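Local coordinates for protein dihydroorotase (Agrobacterium tumefaciens, PDB 2OGJ) that is a zinc-dependent esterase of the amidohydrolase superfamily that removes the acetyl group from acetyl-(R)-mandelate in vitro and, less efficiently, from acetyl glycolate, at residues 150-155 with 184-189; 162-167 with 199-204; 155-160 with 195-200. All coordinates share one frame; numbering follows the deposited sequence.

Contact 1 of 3, residues 150-155 with 184-189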
ATOM      1  N   ARG A 150      -2.896  -7.096  -8.592  1.00 54.16           N
ATOM      2  CA  ARG A 150      -2.149  -6.229  -7.687  1.00 57.85           C
ATOM      3  C   ARG A 150      -2.469  -6.470  -6.215  1.00 57.92           C
ATOM      4  O   ARG A 150      -1.673  -6.100  -5.346  1.00 60.40           O
ATOM      5  CB  ARG A 150      -2.416  -4.757  -8.041  1.00 60.38           C
ATOM      6  CG  ARG A 150      -1.930  -4.385  -9.431  1.00 64.55           C
ATOM      7  CD  ARG A 150      -2.428  -3.028  -9.874  1.00 67.83           C
ATOM      8  NE  ARG A 150      -2.037  -1.977  -8.947  1.00 69.94           N
ATOM      9  CZ  ARG A 150      -2.150  -0.681  -9.216  1.00 71.63           C
ATOM     10  NH1 ARG A 150      -2.643  -0.288 -10.385  1.00 71.55           N
ATOM     11  NH2 ARG A 150      -1.767   0.221  -8.318  1.00 72.53           N
ATOM     12  N   ASP A 151      -3.623  -7.079  -5.941  1.00 56.16           N
ATOM     13  CA  ASP A 151      -4.063  -7.378  -4.581  1.00 54.48           C
ATOM     14  C   ASP A 151      -5.450  -8.030  -4.610  1.00 53.01           C
ATOM     15  O   ASP A 151      -5.984  -8.261  -5.684  1.00 52.91           O
ATOM     16  CB  ASP A 151      -4.078  -6.102  -3.734  1.00 55.24           C
ATOM     17  CG  ASP A 151      -4.791  -4.959  -4.411  1.00 56.58           C
ATOM     18  OD1 ASP A 151      -5.962  -5.136  -4.808  1.00 57.91           O
ATOM     19  OD2 ASP A 151      -4.178  -3.879  -4.543  1.00 58.79           O
ATOM     20  N   ILE A 152      -6.039  -8.327  -3.453  1.00 51.87           N
ATOM     21  CA  ILE A 152      -7.347  -8.983  -3.449  1.00 51.27           C
ATOM     22  C   ILE A 152      -8.529  -8.174  -3.919  1.00 50.95           C
ATOM     23  O   ILE A 152      -9.604  -8.731  -4.075  1.00 49.02           O
ATOM     24  CB  ILE A 152      -7.750  -9.567  -2.059  1.00 51.72           C
ATOM     25  CG1 ILE A 152      -7.147  -8.721  -0.945  1.00 49.64           C
ATOM     26  CG2 ILE A 152      -7.411 -11.048  -1.987  1.00 49.37           C
ATOM     27  CD1 ILE A 152      -7.716  -7.363  -0.857  1.00 48.15           C
ATOM     28  N   LYS A 153      -8.375  -6.870  -4.111  1.00 52.49           N
ATOM     29  CA  LYS A 153      -9.517  -6.116  -4.603  1.00 55.45           C
ATOM     30  C   LYS A 153      -9.669  -6.470  -6.094  1.00 55.26           C
ATOM     31  O   LYS A 153     -10.736  -6.304  -6.685  1.00 55.68           O
ATOM     32  CB  LYS A 153      -9.330  -4.602  -4.398  1.00 57.50           C
ATOM     33  CG  LYS A 153      -9.079  -4.200  -2.934  1.00 60.87           C
ATOM     34  CD  LYS A 153      -9.532  -2.757  -2.585  1.00 63.57           C
ATOM     35  CE  LYS A 153      -8.864  -1.642  -3.421  1.00 65.98           C
ATOM     36  NZ  LYS A 153      -7.392  -1.525  -3.195  1.00 65.37           N
ATOM     37  N   ASP A 154      -8.594  -6.988  -6.683  1.00 54.72           N
ATOM     38  CA  ASP A 154      -8.597  -7.389  -8.083  1.00 54.14           C
ATOM     39  C   ASP A 154      -9.302  -8.732  -8.281  1.00 53.98           C
ATOM     40  O   ASP A 154      -9.637  -9.090  -9.406  1.00 54.12           O
ATOM     41  CB  ASP A 154      -7.169  -7.513  -8.612  1.00 55.65           C
ATOM     42  CG  ASP A 154      -6.466  -6.184  -8.724  1.00 57.76           C
ATOM     43  OD1 ASP A 154      -6.919  -5.347  -9.534  1.00 61.55           O
ATOM     44  OD2 ASP A 154      -5.460  -5.978  -8.010  1.00 60.12           O
ATOM     45  N   ILE A 155      -9.526  -9.478  -7.199  1.00 53.06           N
ATOM     46  CA  ILE A 155     -10.182 -10.790  -7.296  1.00 51.79           C
ATOM     47  C   ILE A 155     -11.599 -10.768  -6.725  1.00 52.21           C
ATOM     48  O   ILE A 155     -11.784 -10.456  -5.562  1.00 54.01           O
ATOM     49  CB  ILE A 155      -9.378 -11.864  -6.535  1.00 50.18           C
ATOM     50  CG1 ILE A 155      -7.968 -11.944  -7.098  1.00 49.49           C
ATOM     51  CG2 ILE A 155     -10.071 -13.212  -6.633  1.00 47.57           C
ATOM     52  CD1 ILE A 155      -7.071 -12.884  -6.333  1.00 49.57           C
ATOM     53  N   GLY A 184       3.499  -8.579  -8.531  1.00 52.02           N
ATOM     54  CA  GLY A 184       4.394  -7.808  -7.684  1.00 53.56           C
ATOM     55  C   GLY A 184       5.070  -8.516  -6.517  1.00 54.54           C
ATOM     56  O   GLY A 184       5.943  -9.366  -6.719  1.00 54.40           O
ATOM     57  N   SER A 185       4.675  -8.173  -5.291  1.00 54.43           N
ATOM     58  CA  SER A 185       5.299  -8.769  -4.117  1.00 53.90           C
ATOM     59  C   SER A 185       4.566  -9.866  -3.362  1.00 54.19           C
ATOM     60  O   SER A 185       5.188 -10.504  -2.517  1.00 55.01           O
ATOM     61  CB  SER A 185       5.692  -7.678  -3.106  1.00 54.02           C
ATOM     62  OG  SER A 185       6.772  -6.873  -3.559  1.00 51.71           O
ATOM     63  N   TRP A 186       3.284 -10.127  -3.630  1.00 55.00           N
ATOM     64  CA  TRP A 186       2.628 -11.176  -2.834  1.00 57.39           C
ATOM     65  C   TRP A 186       2.631 -12.614  -3.334  1.00 56.91           C
ATOM     66  O   TRP A 186       1.843 -13.442  -2.858  1.00 58.75           O
ATOM     67  CB  TRP A 186       1.196 -10.772  -2.421  1.00 59.50           C
ATOM     68  CG  TRP A 186       0.147 -10.737  -3.475  1.00 58.67           C
ATOM     69  CD1 TRP A 186       0.276 -10.254  -4.736  1.00 59.05           C
ATOM     70  CD2 TRP A 186      -1.233 -11.103  -3.320  1.00 56.91           C
ATOM     71  NE1 TRP A 186      -0.941 -10.286  -5.386  1.00 60.41           N
ATOM     72  CE2 TRP A 186      -1.886 -10.804  -4.538  1.00 57.85           C
ATOM     73  CE3 TRP A 186      -1.980 -11.648  -2.274  1.00 54.85           C
ATOM     74  CZ2 TRP A 186      -3.251 -11.034  -4.740  1.00 55.79           C
ATOM     75  CZ3 TRP A 186      -3.340 -11.876  -2.476  1.00 55.82           C
ATOM     76  CH2 TRP A 186      -3.958 -11.568  -3.701  1.00 55.04           C
ATOM     77  N   GLY A 187       3.540 -12.903  -4.262  1.00 55.87           N
ATOM     78  CA  GLY A 187       3.722 -14.233  -4.819  1.00 55.22           C
ATOM     79  C   GLY A 187       2.624 -15.276  -5.000  1.00 54.79           C
ATOM     80  O   GLY A 187       1.704 -15.089  -5.791  1.00 55.81           O
ATOM     81  N   VAL A 188       2.743 -16.388  -4.272  1.00 53.76           N
ATOM     82  CA  VAL A 188       1.814 -17.521  -4.370  1.00 53.03           C
ATOM     83  C   VAL A 188       0.372 -17.396  -3.885  1.00 52.11           C
ATOM     84  O   VAL A 188      -0.489 -18.181  -4.310  1.00 52.81           O
ATOM     85  CB  VAL A 188       2.384 -18.789  -3.662  1.00 53.03           C
ATOM     86  CG1 VAL A 188       3.349 -19.521  -4.575  1.00 51.87           C
ATOM     87  CG2 VAL A 188       3.053 -18.395  -2.352  1.00 51.40           C
ATOM     88  N   THR A 189       0.098 -16.453  -2.990  1.00 50.43           N
ATOM     89  CA  THR A 189      -1.254 -16.318  -2.479  1.00 49.10           C
ATOM     90  C   THR A 189      -2.284 -16.392  -3.613  1.00 46.76           C
ATOM     91  O   THR A 189      -3.135 -17.287  -3.622  1.00 45.31           O
ATOM     92  CB  THR A 189      -1.428 -15.002  -1.689  1.00 51.40           C
ATOM     93  OG1 THR A 189      -0.450 -14.938  -0.640  1.00 51.41           O
ATOM     94  CG2 THR A 189      -2.821 -14.923  -1.082  1.00 49.98           C
TER

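Contact 2 of 3, residues 162-167 with 199-204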
ATOM      1  N   GLU A 162     -20.343 -16.131 -10.791  1.00 43.84           N
ATOM      2  CA  GLU A 162     -21.494 -15.681 -11.558  1.00 46.48           C
ATOM      3  C   GLU A 162     -21.139 -15.728 -13.057  1.00 46.21           C
ATOM      4  O   GLU A 162     -21.865 -16.315 -13.859  1.00 45.43           O
ATOM      5  CB  GLU A 162     -21.885 -14.263 -11.121  1.00 49.14           C
ATOM      6  CG  GLU A 162     -23.179 -13.751 -11.739  1.00 54.09           C
ATOM      7  CD  GLU A 162     -23.302 -12.237 -11.648  1.00 57.01           C
ATOM      8  OE1 GLU A 162     -22.345 -11.539 -12.057  1.00 58.04           O
ATOM      9  OE2 GLU A 162     -24.350 -11.746 -11.177  1.00 58.20           O
ATOM     10  N   CYS A 163     -19.996 -15.141 -13.419  1.00 46.43           N
ATOM     11  CA  CYS A 163     -19.533 -15.122 -14.811  1.00 47.29           C
ATOM     12  C   CYS A 163     -19.419 -16.511 -15.453  1.00 47.27           C
ATOM     13  O   CYS A 163     -19.824 -16.710 -16.593  1.00 47.60           O
ATOM     14  CB  CYS A 163     -18.172 -14.416 -14.918  1.00 45.53           C
ATOM     15  SG  CYS A 163     -17.602 -14.153 -16.622  1.00 42.29           S
ATOM     16  N   TYR A 164     -18.872 -17.465 -14.718  1.00 47.13           N
ATOM     17  CA  TYR A 164     -18.700 -18.819 -15.225  1.00 47.35           C
ATOM     18  C   TYR A 164     -20.012 -19.552 -15.458  1.00 49.52           C
ATOM     19  O   TYR A 164     -20.136 -20.293 -16.436  1.00 49.73           O
ATOM     20  CB  TYR A 164     -17.849 -19.646 -14.258  1.00 44.92           C
ATOM     21  CG  TYR A 164     -17.661 -21.054 -14.732  1.00 42.29           C
ATOM     22  CD1 TYR A 164     -16.718 -21.361 -15.708  1.00 40.64           C
ATOM     23  CD2 TYR A 164     -18.483 -22.072 -14.268  1.00 41.21           C
ATOM     24  CE1 TYR A 164     -16.603 -22.647 -16.210  1.00 39.31           C
ATOM     25  CE2 TYR A 164     -18.378 -23.363 -14.766  1.00 40.77           C
ATOM     26  CZ  TYR A 164     -17.440 -23.647 -15.738  1.00 40.53           C
ATOM     27  OH  TYR A 164     -17.369 -24.923 -16.259  1.00 42.51           O
ATOM     28  N   ALA A 165     -20.973 -19.362 -14.550  1.00 51.18           N
ATOM     29  CA  ALA A 165     -22.290 -20.005 -14.636  1.00 50.97           C
ATOM     30  C   ALA A 165     -23.011 -19.599 -15.913  1.00 51.51           C
ATOM     31  O   ALA A 165     -23.680 -20.415 -16.550  1.00 51.54           O
ATOM     32  CB  ALA A 165     -23.119 -19.627 -13.441  1.00 50.40           C
ATOM     33  N   GLU A 166     -22.856 -18.332 -16.291  1.00 52.26           N
ATOM     34  CA  GLU A 166     -23.484 -17.781 -17.485  1.00 53.43           C
ATOM     35  C   GLU A 166     -22.656 -18.081 -18.730  1.00 52.24           C
ATOM     36  O   GLU A 166     -23.135 -17.796 -19.839  1.00 53.26           O
ATOM     37  CB  GLU A 166     -23.696 -16.275 -17.331  1.00 57.19           C
ATOM     38  CG  GLU A 166     -24.588 -15.890 -16.163  1.00 62.71           C
ATOM     39  CD  GLU A 166     -24.767 -14.390 -16.035  1.00 66.65           C
ATOM     40  OE1 GLU A 166     -24.197 -13.651 -16.865  1.00 67.07           O
ATOM     41  OE2 GLU A 166     -25.476 -13.954 -15.104  1.00 20.58           O
ATOM     42  N   ASN A 167     -21.448 -18.604 -18.598  1.00 49.60           N
ATOM     43  CA  ASN A 167     -20.633 -18.871 -19.781  1.00 48.42           C
ATOM     44  C   ASN A 167     -19.845 -20.165 -19.743  1.00 48.67           C
ATOM     45  O   ASN A 167     -18.746 -20.238 -20.297  1.00 47.56           O
ATOM     46  CB  ASN A 167     -19.657 -17.722 -20.034  1.00 46.82           C
ATOM     47  CG  ASN A 167     -20.340 -16.387 -20.104  1.00 44.92           C
ATOM     48  OD1 ASN A 167     -20.441 -15.692 -19.102  1.00 46.34           O
ATOM     49  ND2 ASN A 167     -20.831 -16.025 -21.282  1.00 43.10           N
ATOM     50  N   LYS A 199     -11.121 -25.225  -8.155  1.00 51.23           N
ATOM     51  CA  LYS A 199     -11.663 -26.434  -7.536  1.00 52.81           C
ATOM     52  C   LYS A 199     -13.173 -26.293  -7.337  1.00 52.19           C
ATOM     53  O   LYS A 199     -13.924 -27.240  -7.554  1.00 52.75           O
ATOM     54  CB  LYS A 199     -10.986 -26.715  -6.182  1.00 55.14           C
ATOM     55  CG  LYS A 199      -9.527 -27.170  -6.292  1.00 57.75           C
ATOM     56  CD  LYS A 199      -9.142 -28.209  -5.220  1.00 58.59           C
ATOM     57  CE  LYS A 199      -9.136 -27.642  -3.810  1.00 59.38           C
ATOM     58  NZ  LYS A 199      -8.088 -26.598  -3.626  1.00 59.35           N
ATOM     59  N   ILE A 200     -13.619 -25.105  -6.933  1.00 51.30           N
ATOM     60  CA  ILE A 200     -15.047 -24.857  -6.732  1.00 50.48           C
ATOM     61  C   ILE A 200     -15.801 -24.956  -8.050  1.00 50.06           C
ATOM     62  O   ILE A 200     -16.870 -25.560  -8.110  1.00 49.28           O
ATOM     63  CB  ILE A 200     -15.318 -23.447  -6.132  1.00 51.02           C
ATOM     64  CG1 ILE A 200     -14.841 -23.402  -4.682  1.00 52.02           C
ATOM     65  CG2 ILE A 200     -16.799 -23.103  -6.213  1.00 48.37           C
ATOM     66  CD1 ILE A 200     -14.985 -22.034  -4.057  1.00 55.16           C
ATOM     67  N   LEU A 201     -15.233 -24.357  -9.102  1.00 49.12           N
ATOM     68  CA  LEU A 201     -15.848 -24.357 -10.433  1.00 48.85           C
ATOM     69  C   LEU A 201     -15.705 -25.705 -11.094  1.00 47.42           C
ATOM     70  O   LEU A 201     -16.413 -26.013 -12.053  1.00 44.52           O
ATOM     71  CB  LEU A 201     -15.215 -23.276 -11.327  1.00 49.99           C
ATOM     72  CG  LEU A 201     -15.516 -21.831 -10.914  1.00 50.59           C
ATOM     73  CD1 LEU A 201     -14.708 -20.854 -11.733  1.00 47.85           C
ATOM     74  CD2 LEU A 201     -17.009 -21.572 -11.078  1.00 52.15           C
ATOM     75  N   LYS A 202     -14.798 -26.513 -10.558  1.00 48.57           N
ATOM     76  CA  LYS A 202     -14.529 -27.841 -11.098  1.00 49.84           C
ATOM     77  C   LYS A 202     -13.959 -27.657 -12.498  1.00 47.60           C
ATOM     78  O   LYS A 202     -14.392 -28.303 -13.454  1.00 46.64           O
ATOM     79  CB  LYS A 202     -15.813 -28.681 -11.145  1.00 52.35           C
ATOM     80  CG  LYS A 202     -16.428 -28.931  -9.767  1.00 56.71           C
ATOM     81  CD  LYS A 202     -17.619 -29.890  -9.827  1.00 60.19           C
ATOM     82  CE  LYS A 202     -18.711 -29.358 -10.742  1.00 62.04           C
ATOM     83  NZ  LYS A 202     -19.760 -30.386 -10.971  1.00 64.31           N
ATOM     84  N   VAL A 203     -12.954 -26.791 -12.593  1.00 45.20           N
ATOM     85  CA  VAL A 203     -12.338 -26.468 -13.867  1.00 44.57           C
ATOM     86  C   VAL A 203     -10.799 -26.417 -13.769  1.00 43.21           C
ATOM     87  O   VAL A 203     -10.238 -26.194 -12.692  1.00 43.74           O
ATOM     88  CB  VAL A 203     -12.935 -25.116 -14.358  1.00 44.68           C
ATOM     89  CG1 VAL A 203     -12.148 -23.940 -13.771  1.00 43.45           C
ATOM     90  CG2 VAL A 203     -13.027 -25.088 -15.875  1.00 44.97           C
ATOM     91  N   PRO A 204     -10.094 -26.640 -14.888  1.00 41.70           N
ATOM     92  CA  PRO A 204      -8.632 -26.604 -14.841  1.00 42.36           C
ATOM     93  C   PRO A 204      -8.053 -25.207 -14.696  1.00 42.04           C
ATOM     94  O   PRO A 204      -8.720 -24.222 -14.976  1.00 39.53           O
ATOM     95  CB  PRO A 204      -8.232 -27.271 -16.146  1.00 41.03           C
ATOM     96  CG  PRO A 204      -9.345 -26.873 -17.055  1.00 41.98           C
ATOM     97  CD  PRO A 204     -10.559 -27.089 -16.207  1.00 41.51           C
TER

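Contact 3 of 3, residues 155-160 with 195-200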
ATOM      1  N   ILE A 155      -9.526  -9.478  -7.199  1.00 53.06           N
ATOM      2  CA  ILE A 155     -10.182 -10.790  -7.296  1.00 51.79           C
ATOM      3  C   ILE A 155     -11.599 -10.768  -6.725  1.00 52.21           C
ATOM      4  O   ILE A 155     -11.784 -10.456  -5.562  1.00 54.01           O
ATOM      5  CB  ILE A 155      -9.378 -11.864  -6.535  1.00 50.18           C
ATOM      6  CG1 ILE A 155      -7.968 -11.944  -7.098  1.00 49.49           C
ATOM      7  CG2 ILE A 155     -10.071 -13.212  -6.633  1.00 47.57           C
ATOM      8  CD1 ILE A 155      -7.071 -12.884  -6.333  1.00 49.57           C
ATOM      9  N   ASP A 156     -12.595 -11.109  -7.540  1.00 53.26           N
ATOM     10  CA  ASP A 156     -13.982 -11.121  -7.089  1.00 53.24           C
ATOM     11  C   ASP A 156     -14.567 -12.506  -7.306  1.00 53.87           C
ATOM     12  O   ASP A 156     -15.151 -12.792  -8.353  1.00 54.91           O
ATOM     13  CB  ASP A 156     -14.789 -10.095  -7.867  1.00 53.40           C
ATOM     14  CG  ASP A 156     -16.104  -9.750  -7.189  1.00 53.65           C
ATOM     15  OD1 ASP A 156     -16.849 -10.693  -6.803  1.00 51.68           O
ATOM     16  OD2 ASP A 156     -16.381  -8.525  -7.058  1.00 52.39           O
ATOM     17  N   LEU A 157     -14.410 -13.354  -6.295  1.00 54.82           N
ATOM     18  CA  LEU A 157     -14.872 -14.740  -6.331  1.00 54.75           C
ATOM     19  C   LEU A 157     -16.330 -14.910  -6.724  1.00 55.10           C
ATOM     20  O   LEU A 157     -16.654 -15.736  -7.576  1.00 54.15           O
ATOM     21  CB  LEU A 157     -14.611 -15.399  -4.967  1.00 54.08           C
ATOM     22  CG  LEU A 157     -14.900 -16.883  -4.749  1.00 51.36           C
ATOM     23  CD1 LEU A 157     -14.103 -17.354  -3.555  1.00 51.38           C
ATOM     24  CD2 LEU A 157     -16.381 -17.108  -4.543  1.00 52.74           C
ATOM     25  N   ASP A 158     -17.210 -14.130  -6.109  1.00 56.48           N
ATOM     26  CA  ASP A 158     -18.633 -14.223  -6.416  1.00 56.87           C
ATOM     27  C   ASP A 158     -18.910 -13.873  -7.880  1.00 55.25           C
ATOM     28  O   ASP A 158     -19.649 -14.584  -8.568  1.00 55.09           O
ATOM     29  CB  ASP A 158     -19.439 -13.320  -5.474  1.00 60.08           C
ATOM     30  CG  ASP A 158     -19.682 -13.962  -4.097  1.00 63.13           C
ATOM     31  OD1 ASP A 158     -19.674 -13.212  -3.090  1.00 63.68           O
ATOM     32  OD2 ASP A 158     -19.900 -15.201  -4.018  1.00 62.53           O
ATOM     33  N   ARG A 159     -18.310 -12.792  -8.369  1.00 52.19           N
ATOM     34  CA  ARG A 159     -18.520 -12.425  -9.757  1.00 48.61           C
ATOM     35  C   ARG A 159     -17.893 -13.453 -10.716  1.00 45.93           C
ATOM     36  O   ARG A 159     -18.416 -13.690 -11.808  1.00 43.73           O
ATOM     37  CB  ARG A 159     -17.989 -11.018 -10.006  1.00 47.86           C
ATOM     38  CG  ARG A 159     -18.915  -9.935  -9.472  1.00 49.63           C
ATOM     39  CD  ARG A 159     -18.487  -8.554  -9.943  1.00 53.49           C
ATOM     40  NE  ARG A 159     -19.429  -7.491  -9.572  1.00 57.16           N
ATOM     41  CZ  ARG A 159     -19.647  -7.063  -8.326  1.00 59.22           C
ATOM     42  NH1 ARG A 159     -18.988  -7.607  -7.299  1.00 60.13           N
ATOM     43  NH2 ARG A 159     -20.524  -6.086  -8.103  1.00 57.27           N
ATOM     44  N   ILE A 160     -16.790 -14.077 -10.305  1.00 41.79           N
ATOM     45  CA  ILE A 160     -16.179 -15.097 -11.138  1.00 39.65           C
ATOM     46  C   ILE A 160     -17.154 -16.274 -11.201  1.00 38.78           C
ATOM     47  O   ILE A 160     -17.394 -16.849 -12.260  1.00 35.87           O
ATOM     48  CB  ILE A 160     -14.842 -15.581 -10.566  1.00 38.25           C
ATOM     49  CG1 ILE A 160     -13.776 -14.497 -10.744  1.00 36.96           C
ATOM     50  CG2 ILE A 160     -14.426 -16.862 -11.251  1.00 36.32           C
ATOM     51  CD1 ILE A 160     -12.421 -14.817 -10.083  1.00 37.04           C
ATOM     52  N   LYS A 195      -6.414 -21.705  -7.266  1.00 41.94           N
ATOM     53  CA  LYS A 195      -6.692 -23.128  -7.147  1.00 41.83           C
ATOM     54  C   LYS A 195      -8.007 -23.401  -6.404  1.00 41.97           C
ATOM     55  O   LYS A 195      -8.762 -24.315  -6.751  1.00 39.14           O
ATOM     56  CB  LYS A 195      -5.517 -23.813  -6.450  1.00 41.37           C
ATOM     57  CG  LYS A 195      -5.639 -25.320  -6.404  1.00 41.77           C
ATOM     58  CD  LYS A 195      -5.704 -25.887  -7.807  1.00 42.69           C
ATOM     59  CE  LYS A 195      -6.038 -27.356  -7.772  1.00 44.14           C
ATOM     60  NZ  LYS A 195      -6.094 -27.934  -9.135  1.00 46.46           N
ATOM     61  N   LYS A 196      -8.278 -22.591  -5.387  1.00 43.81           N
ATOM     62  CA  LYS A 196      -9.495 -22.737  -4.598  1.00 45.04           C
ATOM     63  C   LYS A 196     -10.736 -22.551  -5.474  1.00 44.83           C
ATOM     64  O   LYS A 196     -11.632 -23.418  -5.487  1.00 42.98           O
ATOM     65  CB  LYS A 196      -9.505 -21.717  -3.455  1.00 46.53           C
ATOM     66  CG  LYS A 196     -10.697 -21.828  -2.514  1.00 48.67           C
ATOM     67  CD  LYS A 196     -10.618 -23.080  -1.660  1.00 51.44           C
ATOM     68  CE  LYS A 196     -11.797 -23.191  -0.703  1.00 50.71           C
ATOM     69  NZ  LYS A 196     -11.616 -24.399   0.138  1.00 49.40           N
ATOM     70  N   ILE A 197     -10.778 -21.429  -6.203  1.00 44.55           N
ATOM     71  CA  ILE A 197     -11.902 -21.101  -7.091  1.00 44.55           C
ATOM     72  C   ILE A 197     -12.028 -22.118  -8.221  1.00 44.89           C
ATOM     73  O   ILE A 197     -13.133 -22.558  -8.538  1.00 44.47           O
ATOM     74  CB  ILE A 197     -11.756 -19.672  -7.675  1.00 44.33           C
ATOM     75  CG1 ILE A 197     -11.833 -18.637  -6.534  1.00 43.68           C
ATOM     76  CG2 ILE A 197     -12.850 -19.411  -8.702  1.00 44.39           C
ATOM     77  CD1 ILE A 197     -11.255 -17.253  -6.862  1.00 39.59           C
ATOM     78  N   ALA A 198     -10.895 -22.505  -8.808  1.00 46.39           N
ATOM     79  CA  ALA A 198     -10.883 -23.507  -9.877  1.00 47.54           C
ATOM     80  C   ALA A 198     -11.505 -24.817  -9.365  1.00 48.72           C
ATOM     81  O   ALA A 198     -12.319 -25.435 -10.050  1.00 48.68           O
ATOM     82  CB  ALA A 198      -9.443 -23.737 -10.367  1.00 46.25           C
ATOM     83  N   LYS A 199     -11.121 -25.225  -8.155  1.00 51.23           N
ATOM     84  CA  LYS A 199     -11.663 -26.434  -7.536  1.00 52.81           C
ATOM     85  C   LYS A 199     -13.173 -26.293  -7.337  1.00 52.19           C
ATOM     86  O   LYS A 199     -13.924 -27.240  -7.554  1.00 52.75           O
ATOM     87  CB  LYS A 199     -10.986 -26.715  -6.182  1.00 55.14           C
ATOM     88  CG  LYS A 199      -9.527 -27.170  -6.292  1.00 57.75           C
ATOM     89  CD  LYS A 199      -9.142 -28.209  -5.220  1.00 58.59           C
ATOM     90  CE  LYS A 199      -9.136 -27.642  -3.810  1.00 59.38           C
ATOM     91  NZ  LYS A 199      -8.088 -26.598  -3.626  1.00 59.35           N
ATOM     92  N   ILE A 200     -13.619 -25.105  -6.933  1.00 51.30           N
ATOM     93  CA  ILE A 200     -15.047 -24.857  -6.732  1.00 50.48           C
ATOM     94  C   ILE A 200     -15.801 -24.956  -8.050  1.00 50.06           C
ATOM     95  O   ILE A 200     -16.870 -25.560  -8.110  1.00 49.28           O
ATOM     96  CB  ILE A 200     -15.318 -23.447  -6.132  1.00 51.02           C
ATOM     97  CG1 ILE A 200     -14.841 -23.402  -4.682  1.00 52.02           C
ATOM     98  CG2 ILE A 200     -16.799 -23.103  -6.213  1.00 48.37           C
ATOM     99  CD1 ILE A 200     -14.985 -22.034  -4.057  1.00 55.16           C
TER

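Contact 1 of 3, residues 150-155 with 184-189
W186 reaches from the loop 184-189 to the turn 150-155 and lays its six-membered ring against the backbone of D151 and I152. W186 CZ2 stands 3.7 Å from D151 C, and D151 CA lies over one face of the W186 indole, 3.6 Å above the plane and offset toward the rim. W186 CH2 meets I152 CG2 at 3.9 Å, the two side chains crossing at about a right angle. I155 CD1 adds a contact 4.3 Å from W186 CH2. With chi1 at 71° CG sits between the backbone N and the carbonyl carbon, a rotamer that, with chi2 at -42°, brings the ring to the turn.

The surface offered to W186 is largely backbone, braced from within. D151 OD1 accepts from K153 N at 3.1 Å, an Asx turn, and D154 OD2 receives weak bonds from the N atoms of R150 and D151. The side chains of D151 and R150 leave the backbone away from the 184-189 loop; R150 NH2 forms an intersubunit salt bridge with D151 of the second subunit.

Tryptophan suits this place because its broad apolar ring covers the turn while NE1 bonds to L149 O: dispersion and one polar bond to the residue just before the turn hold the indole.

Contact 2 of 3, residues 162-167 with 199-204
Y164 and L201 meet where helices 157-165 and 189-201 approach their C-terminal ends, their side chains sliding past each other in opposite directions. The tyrosine can be followed outward from its backbone. Y164 CB points toward the other helix and already touches the leucine, 3.8 Å from L201 CD2. Next along, Y164 CG is 3.7 Å from L201 CD2, and in the ring Y164 CD2 comes to 3.5 Å from L201 CD2. One leucine branch thus serves the whole base of the side chain, lying obliquely to the ring. On the other side of the ring's long axis, Y164 CE1 reaches V203 CG2 at 4.3 Å, a looser contact with a residue beyond the helix end. The hydroxyl end lies alongside the same methyl, Y164 OH being 4.4 Å from V203 CG2.

The torsions explain this path. Y164 CG stands opposite the backbone N (chi1 179°), which sends the ring out across the gap between the helices. L201 carries its CG beside its own N, opposite the carbonyl carbon, and, with chi2 at 172°, directs CD2 to the tyrosine.

V203 can take part because the chain turns sharply after L201. K202, with positive phi, is the C-prime residue of a Schellman motif: V203 N bonds to A198 O, and K202 N bonds weakly to K199 O. Around the pair, L201 also packs on L161, L201 and V203 both touch L174, and Y164 rests on I171 of strand 171-173.

No hydrogen bond crosses between the two segments. Cohesion here comes from dispersion and the removal of hydrocarbon from water, a task for which leucine and valine offer branched methyls and tyrosine a wide ring with a polar group kept at its far end.

Contact 3 of 3, residues 155-160 with 195-200
I197 is the centre of this contact, pointing from helix 189-201 at the start of helix 157-165 and meeting three side chains there. I197 CG1 lies 4.0 Å from L157 CG, the two side chains crossing at a slant, and L157 CD1 is equally near. The other branch, I197 CG2, faces I160 CG2 at 3.9 Å, in a crossing close to a right angle. The end of the longer branch, I197 CD1, comes to 4.2 Å from I155 CG2. Beta-branching suits I197 here: with CG1 beside its own N (chi1 -64°) and CG2 opposite that N, the two arms serve different neighbours.

A second shell fixes the helix start that presents these groups. D156 is the N-cap of helix 157-165: D156 OD1 accepts from R159 N at 3.0 Å, with an angle of 164° at the hydrogen, though the donor lies above the carboxylate plane. D156 OD2 forms a salt bridge with R159 NH1 at 2.8 Å, met on the syn side but 30° out of the carboxylate plane and with a distinctly bent N-H...O line. Aspartate suits the cap because its short carboxylate can reach back to the N-H groups of the first turn.

Farther out, I155 and I160 pack on L135, while I155 also touches L193. K196 turns its end away from the apolar patch and makes salt bridges to D217 and D244 of the third subunit.

Such helix-on-helix packing, with the helices following strands 128-132 and 171-173/177-178, belongs to the outer helical layer of the amidohydrolase TIM barrel.

Contacts 2 and 3 are successive parts of one interface between helices 157-165 and 189-201: their centres lie 8 Å apart, they share K199 and I200, and L201 CD1 of contact 2 packs on I160 CG2 of contact 3 at 4.0 Å. Contact 1 extends the line to the loops that lead into these helices. Its centre is 14 Å from that of contact 3, with which it shares I155, and 21 Å from that of contact 2, which it does not touch. All three lie away from the two-zinc site formed by H77, H79, carboxylated K175, H208, H231 and D291. They are also linked to the assembly, since the third subunit reaches each of them.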